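Local coordinates for protein amidase, hydantoinase/carbamoylase family (Burkholderia vietnamiensis, PDB 5I4M) that probably hydrolyses N-carbamoyl-L-amino acids as a zinc-dependent amidase of the peptidase M20 family, binding two zinc ions per subunit, at residues 206-211 with 389-394; 357-362 with 422-427. One frame throughout, in Å; residues are numbered along the deposited sequence.

Contact 1 (206-211 with 389-394) pairs two parallel strands in the zinc-binding domain. Contact 2 (357-362 with 422-427) packs two helices over one side of that pair. The centres of the contacts are 10 Å apart. F208, S391 and V393 of the strands point at the helices: S391 OG comes to 3.5 Å from V359 CG2, and V393 CG2 to 3.8 Å from V359 CG1. F208 CE2 lies 3.7 Å from A424 O. H211 points to the other side, where it binds zinc and touches the bound 3-phosphoglyceric acid. Contact 2 keeps back from the site: the V359 side chain is about 11 Å from that of the zinc ligand H211.

Contact 1 of 2, residues 206-211 with 389-394. With ZN (zinc ion), chain C.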
ATOM      1  N   ALA A 206      42.117 -10.223   4.140  1.00 12.40           N
ATOM      2  CA  ALA A 206      41.425 -10.391   2.869  1.00 13.01           C
ATOM      3  C   ALA A 206      40.004 -10.824   3.173  1.00 16.08           C
ATOM      4  O   ALA A 206      39.723 -11.355   4.249  1.00 16.90           O
ATOM      5  CB  ALA A 206      42.114 -11.418   1.966  1.00 12.55           C
ATOM      6  N   ALA A 207      39.111 -10.600   2.209  1.00  9.88           N
ATOM      7  CA  ALA A 207      37.707 -10.954   2.367  1.00  9.48           C
ATOM      8  C   ALA A 207      37.190 -11.545   1.064  1.00  9.40           C
ATOM      9  O   ALA A 207      37.571 -11.098  -0.021  1.00 10.62           O
ATOM     10  CB  ALA A 207      36.867  -9.737   2.765  1.00 12.03           C
ATOM     11  N   PHE A 208      36.358 -12.582   1.174  1.00  8.99           N
ATOM     12  CA  PHE A 208      35.697 -13.190   0.030  1.00  9.12           C
ATOM     13  C   PHE A 208      34.244 -13.434   0.405  1.00  8.43           C
ATOM     14  O   PHE A 208      33.966 -13.885   1.515  1.00 14.22           O
ATOM     15  CB  PHE A 208      36.328 -14.536  -0.371  1.00  8.95           C
ATOM     16  CG  PHE A 208      37.758 -14.444  -0.811  1.00  9.48           C
ATOM     17  CD1 PHE A 208      38.073 -14.237  -2.144  1.00 11.72           C
ATOM     18  CD2 PHE A 208      38.788 -14.590   0.104  1.00 13.81           C
ATOM     19  CE1 PHE A 208      39.395 -14.153  -2.556  1.00 14.71           C
ATOM     20  CE2 PHE A 208      40.105 -14.520  -0.293  1.00 15.33           C
ATOM     21  CZ  PHE A 208      40.414 -14.299  -1.630  1.00 15.86           C
ATOM     22  N   GLU A 209      33.322 -13.154  -0.512  1.00  8.12           N
ATOM     23  CA  GLU A 209      31.921 -13.503  -0.311  1.00  7.87           C
ATOM     24  C   GLU A 209      31.445 -14.397  -1.451  1.00 10.10           C
ATOM     25  O   GLU A 209      31.617 -14.074  -2.631  1.00  7.75           O
ATOM     26  CB  GLU A 209      31.036 -12.255  -0.198  1.00  7.59           C
ATOM     27  CG  GLU A 209      29.528 -12.584  -0.062  1.00  7.35           C
ATOM     28  CD  GLU A 209      28.695 -11.382   0.342  1.00 10.88           C
ATOM     29  OE1 GLU A 209      29.280 -10.294   0.497  1.00 10.60           O
ATOM     30  OE2 GLU A 209      27.461 -11.525   0.533  1.00  9.91           O
ATOM     31  N   LEU A 210      30.850 -15.519  -1.086  1.00  7.86           N
ATOM     32  CA  LEU A 210      30.244 -16.465  -2.011  1.00  7.87           C
ATOM     33  C   LEU A 210      28.746 -16.168  -2.105  1.00  7.63           C
ATOM     34  O   LEU A 210      28.082 -15.987  -1.079  1.00  8.72           O
ATOM     35  CB  LEU A 210      30.502 -17.891  -1.504  1.00  8.18           C
ATOM     36  CG  LEU A 210      29.743 -19.055  -2.134  1.00 10.42           C
ATOM     37  CD1 LEU A 210      30.134 -19.218  -3.584  1.00  8.36           C
ATOM     38  CD2 LEU A 210      30.041 -20.333  -1.332  1.00 13.73           C
ATOM     39  N   HIS A 211      28.215 -16.091  -3.327  1.00  7.49           N
ATOM     40  CA  HIS A 211      26.819 -15.686  -3.503  1.00  9.94           C
ATOM     41  C   HIS A 211      26.279 -16.266  -4.803  1.00 10.37           C
ATOM     42  O   HIS A 211      27.036 -16.516  -5.741  1.00  8.90           O
ATOM     43  CB  HIS A 211      26.709 -14.158  -3.540  1.00  8.38           C
ATOM     44  CG  HIS A 211      25.383 -13.625  -3.095  1.00  6.86           C
ATOM     45  ND1 HIS A 211      24.247 -13.699  -3.876  1.00  8.30           N
ATOM     46  CD2 HIS A 211      25.021 -12.977  -1.961  1.00  6.63           C
ATOM     47  CE1 HIS A 211      23.241 -13.121  -3.236  1.00  9.24           C
ATOM     48  NE2 HIS A 211      23.684 -12.679  -2.071  1.00  7.70           N
ATOM     49  N   PRO A 389      41.486  -6.060   0.919  1.00 11.68           N
ATOM     50  CA  PRO A 389      41.450  -6.754  -0.380  1.00 10.49           C
ATOM     51  C   PRO A 389      40.307  -7.756  -0.402  1.00 12.54           C
ATOM     52  O   PRO A 389      40.249  -8.658   0.428  1.00 15.03           O
ATOM     53  CB  PRO A 389      42.816  -7.455  -0.450  1.00 14.33           C
ATOM     54  CG  PRO A 389      43.666  -6.802   0.586  1.00 16.55           C
ATOM     55  CD  PRO A 389      42.756  -6.267   1.644  1.00 14.47           C
ATOM     56  N   THR A 390      39.387  -7.583  -1.358  1.00 10.84           N
ATOM     57  CA  THR A 390      38.116  -8.309  -1.378  1.00 11.71           C
ATOM     58  C   THR A 390      37.764  -8.719  -2.803  1.00 12.87           C
ATOM     59  O   THR A 390      38.011  -7.961  -3.738  1.00 11.09           O
ATOM     60  CB  THR A 390      36.976  -7.430  -0.830  1.00 11.22           C
ATOM     61  OG1 THR A 390      37.277  -7.000   0.502  1.00 12.89           O
ATOM     62  CG2 THR A 390      35.614  -8.159  -0.851  1.00  8.51           C
ATOM     63  N   SER A 391      37.166  -9.901  -2.973  1.00 10.37           N
ATOM     64  CA  SER A 391      36.426 -10.181  -4.203  1.00  8.68           C
ATOM     65  C   SER A 391      35.320 -11.175  -3.862  1.00 12.46           C
ATOM     66  O   SER A 391      35.080 -11.480  -2.691  1.00  9.62           O
ATOM     67  CB  SER A 391      37.354 -10.682  -5.322  1.00 10.51           C
ATOM     68  OG  SER A 391      37.734 -12.041  -5.149  1.00 11.30           O
ATOM     69  N   MET A 392      34.625 -11.660  -4.887  1.00  8.99           N
ATOM     70  CA  MET A 392      33.476 -12.532  -4.681  1.00  9.79           C
ATOM     71  C   MET A 392      33.532 -13.746  -5.596  1.00 11.07           C
ATOM     72  O   MET A 392      34.207 -13.754  -6.628  1.00 13.30           O
ATOM     73  CB  MET A 392      32.153 -11.791  -4.917  1.00  7.66           C
ATOM     74  CG  MET A 392      31.938 -10.602  -3.992  1.00  7.96           C
ATOM     75  SD  MET A 392      30.270  -9.933  -4.217  1.00  9.38           S
ATOM     76  CE  MET A 392      29.301 -11.264  -3.479  1.00  7.06           C
ATOM     77  N   VAL A 393      32.786 -14.771  -5.190  1.00 10.28           N
ATOM     78  CA  VAL A 393      32.592 -16.004  -5.946  1.00 10.62           C
ATOM     79  C   VAL A 393      31.107 -16.113  -6.243  1.00  9.33           C
ATOM     80  O   VAL A 393      30.295 -16.079  -5.316  1.00  7.83           O
ATOM     81  CB  VAL A 393      33.057 -17.235  -5.159  1.00  8.47           C
ATOM     82  CG1 VAL A 393      32.876 -18.508  -6.000  1.00 10.25           C
ATOM     83  CG2 VAL A 393      34.491 -17.074  -4.684  1.00 12.90           C
ATOM     84  N   PHE A 394      30.749 -16.219  -7.524  1.00 10.42           N
ATOM     85  CA  PHE A 394      29.371 -16.463  -7.932  1.00  8.94           C
ATOM     86  C   PHE A 394      29.200 -17.911  -8.374  1.00  8.28           C
ATOM     87  O   PHE A 394      30.121 -18.521  -8.923  1.00  8.74           O
ATOM     88  CB  PHE A 394      28.935 -15.567  -9.098  1.00  7.93           C
ATOM     89  CG  PHE A 394      28.411 -14.194  -8.696  1.00  8.29           C
ATOM     90  CD1 PHE A 394      28.380 -13.780  -7.368  1.00  7.38           C
ATOM     91  CD2 PHE A 394      27.948 -13.324  -9.674  1.00  7.58           C
ATOM     92  CE1 PHE A 394      27.897 -12.524  -7.031  1.00 13.35           C
ATOM     93  CE2 PHE A 394      27.466 -12.069  -9.344  1.00 10.07           C
ATOM     94  CZ  PHE A 394      27.439 -11.668  -8.017  1.00 11.46           C
TER
HETATM   95 ZN    ZN C 501      22.385 -11.186  -1.021  0.75 10.74          ZN
HETATM   96  O   HOH W   1      24.185 -10.015  -0.615  1.00 10.03           O
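Strands 206-211 and 390-394 run parallel as neighbours in the beta-sheet of the M20 zinc-binding domain. Their axes approach to 4.6 Å with a 21° angle between them. Five backbone hydrogen bonds join them. A207 N donates to P389 O, and A207 O accepts from S391 N. E209 N donates to S391 O, and E209 O accepts from V393 N. The last bond, from H211 N to V393 O, is 2.9 Å long.

E209 and M392 lie side by side on the zinc side of the sheet. The bend at M392 chi3 (70°) folds CE back alongside the E209 chain, 3.7 Å from E209 CG. The E209 carboxylate is buried and held at both oxygens, by S103 OG and A381 N. CE also meets H211 CB, and F394 CE1 reaches that same CB.

On the opposite side, the L210 and V393 side chains cross at a slant, with L210 CD1 3.7 Å from V393 CG1. S391 OG lies 3.7 Å from F208 CE1. H211 CG is anti to the backbone N (chi1 -153°), and the imidazole leads away from strand 390-394. H104 and D115 share its zinc, and water 1 is a further ligand at 2.2 Å from the metal. H211 NE2 binds the zinc at 2.2 Å.

Contact 2 of 2, residues 357-362 with 422-427; sequences AAVRAA and LHAMLS
V359 has CG1 anti to its backbone N (chi1 171°), which leaves CG2 beside that nitrogen and directed at A424, 4.1 Å from its CB. This joins two helices packed side by side on one side of the beta-sheet in the M20 zinc-binding domain. Although V359 CB points away from the other helix, the CG2 branch still reaches A424. H423 CB faces A362, but its ring leads away from helix 357-362.

Segments 357-362 and 422-427, parts of helices 353-365 and 411-429, meet at 130° between their N-to-C directions. The segment axes come within 8.2 Å, a close approach that small alanine side chains permit. A358 and A424 face each other, with their CA atoms 5.0 Å apart. Their CB atoms are 4.3 Å apart. A424 CB also rests near A358 O, the carbonyl that accepts the helical bond from A362 N.

No hydrogen bond joins the two segments, and the contact is mainly apolar. It buries 186 Å² in all, counting both sides. The polar end of H423 is engaged elsewhere: NE2 bonds to I25 O, and the ring meets that of F366 with the planes at about 70°. Toward the sheet, the helix pair rests on strands 206-212 and 390-395, where M425 also touches F208. One turn along from A358, A362 CB touches H423 CB at 3.8 Å and lies 3.9 Å from A424 N.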
ATOM      1  N   ALA A 357      42.250 -13.078  -8.749  1.00 14.48           N
ATOM      2  CA  ALA A 357      43.120 -14.126  -9.272  1.00 14.18           C
ATOM      3  C   ALA A 357      43.031 -15.396  -8.436  1.00 13.86           C
ATOM      4  O   ALA A 357      43.092 -16.508  -8.975  1.00 16.64           O
ATOM      5  CB  ALA A 357      44.561 -13.627  -9.325  1.00 16.97           C
ATOM      6  N   ALA A 358      42.895 -15.249  -7.114  1.00 15.64           N
ATOM      7  CA  ALA A 358      42.781 -16.414  -6.241  1.00 12.02           C
ATOM      8  C   ALA A 358      41.496 -17.182  -6.514  1.00 12.09           C
ATOM      9  O   ALA A 358      41.485 -18.415  -6.453  1.00 13.93           O
ATOM     10  CB  ALA A 358      42.849 -15.993  -4.772  1.00 14.19           C
ATOM     11  N   VAL A 359      40.405 -16.464  -6.798  1.00 12.74           N
ATOM     12  CA  VAL A 359      39.137 -17.106  -7.138  1.00 10.58           C
ATOM     13  C   VAL A 359      39.256 -17.848  -8.465  1.00 10.13           C
ATOM     14  O   VAL A 359      38.834 -19.007  -8.595  1.00 13.25           O
ATOM     15  CB  VAL A 359      38.011 -16.058  -7.171  1.00  9.48           C
ATOM     16  CG1 VAL A 359      36.729 -16.651  -7.726  1.00  9.30           C
ATOM     17  CG2 VAL A 359      37.777 -15.497  -5.771  1.00 11.07           C
ATOM     18  N   ARG A 360      39.851 -17.197  -9.464  1.00 12.34           N
ATOM     19  CA  ARG A 360      40.065 -17.844 -10.753  1.00 13.21           C
ATOM     20  C   ARG A 360      40.956 -19.076 -10.606  1.00 16.49           C
ATOM     21  O   ARG A 360      40.653 -20.142 -11.159  1.00 15.86           O
ATOM     22  CB  ARG A 360      40.670 -16.833 -11.731  1.00 12.27           C
ATOM     23  CG  ARG A 360      40.592 -17.238 -13.193  1.00 17.17           C
ATOM     24  CD  ARG A 360      41.155 -16.141 -14.124  1.00 15.26           C
ATOM     25  NE  ARG A 360      40.280 -14.970 -14.222  1.00 17.23           N
ATOM     26  CZ  ARG A 360      40.592 -13.759 -13.765  1.00 18.58           C
ATOM     27  NH1 ARG A 360      41.762 -13.545 -13.173  1.00 19.92           N
ATOM     28  NH2 ARG A 360      39.731 -12.761 -13.893  1.00 17.99           N
ATOM     29  N   ALA A 361      42.050 -18.952  -9.844  1.00 17.53           N
ATOM     30  CA  ALA A 361      42.954 -20.082  -9.628  1.00 18.16           C
ATOM     31  C   ALA A 361      42.237 -21.246  -8.960  1.00 17.79           C
ATOM     32  O   ALA A 361      42.482 -22.415  -9.295  1.00 17.81           O
ATOM     33  CB  ALA A 361      44.153 -19.646  -8.785  1.00 16.94           C
ATOM     34  N   ALA A 362      41.354 -20.947  -8.007  1.00 14.46           N
ATOM     35  CA  ALA A 362      40.612 -22.008  -7.337  1.00 15.59           C
ATOM     36  C   ALA A 362      39.648 -22.696  -8.289  1.00 19.08           C
ATOM     37  O   ALA A 362      39.488 -23.922  -8.236  1.00 16.59           O
ATOM     38  CB  ALA A 362      39.863 -21.455  -6.128  1.00 10.70           C
ATOM     39  N   LEU A 422      36.657 -22.126  -0.507  1.00 11.54           N
ATOM     40  CA  LEU A 422      37.627 -22.817   0.339  1.00 12.65           C
ATOM     41  C   LEU A 422      39.055 -22.557  -0.114  1.00 10.93           C
ATOM     42  O   LEU A 422      39.915 -22.179   0.690  1.00 15.40           O
ATOM     43  CB  LEU A 422      37.339 -24.322   0.331  1.00 11.04           C
ATOM     44  CG  LEU A 422      38.353 -25.239   1.019  1.00 14.26           C
ATOM     45  CD1 LEU A 422      38.467 -24.899   2.505  1.00 14.07           C
ATOM     46  CD2 LEU A 422      37.972 -26.718   0.825  1.00 14.82           C
ATOM     47  N   HIS A 423      39.334 -22.756  -1.401  1.00 11.27           N
ATOM     48  CA  HIS A 423      40.721 -22.627  -1.827  1.00 11.20           C
ATOM     49  C   HIS A 423      41.163 -21.183  -1.984  1.00 16.70           C
ATOM     50  O   HIS A 423      42.334 -20.877  -1.723  1.00 18.00           O
ATOM     51  CB  HIS A 423      40.955 -23.433  -3.092  1.00 14.57           C
ATOM     52  CG  HIS A 423      41.241 -24.866  -2.786  1.00 17.05           C
ATOM     53  ND1 HIS A 423      42.521 -25.338  -2.597  1.00 22.52           N
ATOM     54  CD2 HIS A 423      40.412 -25.899  -2.507  1.00 16.88           C
ATOM     55  CE1 HIS A 423      42.469 -26.621  -2.281  1.00 26.13           C
ATOM     56  NE2 HIS A 423      41.201 -26.986  -2.219  1.00 22.50           N
ATOM     57  N   ALA A 424      40.268 -20.284  -2.383  1.00 14.45           N
ATOM     58  CA  ALA A 424      40.636 -18.874  -2.410  1.00 12.13           C
ATOM     59  C   ALA A 424      40.970 -18.384  -1.011  1.00 16.39           C
ATOM     60  O   ALA A 424      41.947 -17.650  -0.815  1.00 16.72           O
ATOM     61  CB  ALA A 424      39.507 -18.045  -3.019  1.00 11.49           C
ATOM     62  N   MET A 425      40.170 -18.782  -0.023  1.00 12.96           N
ATOM     63  CA  MET A 425      40.460 -18.407   1.356  1.00 14.04           C
ATOM     64  C   MET A 425      41.751 -19.053   1.834  1.00 16.58           C
ATOM     65  O   MET A 425      42.591 -18.395   2.461  1.00 17.89           O
ATOM     66  CB  MET A 425      39.296 -18.795   2.266  1.00 10.59           C
ATOM     67  CG  MET A 425      38.038 -17.982   2.026  1.00 13.00           C
ATOM     68  SD  MET A 425      36.780 -18.414   3.240  1.00 15.59           S
ATOM     69  CE  MET A 425      37.525 -17.785   4.746  1.00 18.27           C
ATOM     70  N   LEU A 426      41.925 -20.348   1.549  1.00 13.84           N
ATOM     71  CA  LEU A 426      43.162 -21.024   1.936  1.00 18.64           C
ATOM     72  C   LEU A 426      44.375 -20.332   1.344  1.00 20.29           C
ATOM     73  O   LEU A 426      45.399 -20.159   2.017  1.00 22.39           O
ATOM     74  CB  LEU A 426      43.134 -22.481   1.487  1.00 19.40           C
ATOM     75  CG  LEU A 426      42.669 -23.504   2.507  1.00 28.27           C
ATOM     76  CD1 LEU A 426      42.626 -24.869   1.844  1.00 31.05           C
ATOM     77  CD2 LEU A 426      43.600 -23.506   3.713  1.00 30.17           C
ATOM     78  N   SER A 427      44.279 -19.935   0.076  1.00 21.70           N
ATOM     79  CA  SER A 427      45.401 -19.281  -0.580  1.00 26.12           C
ATOM     80  C   SER A 427      45.859 -18.054   0.200  1.00 25.64           C
ATOM     81  O   SER A 427      47.061 -17.845   0.395  1.00 25.70           O
ATOM     82  CB  SER A 427      45.006 -18.907  -2.006  1.00 27.28           C
ATOM     83  OG  SER A 427      46.096 -18.339  -2.702  1.00 37.92           O
TER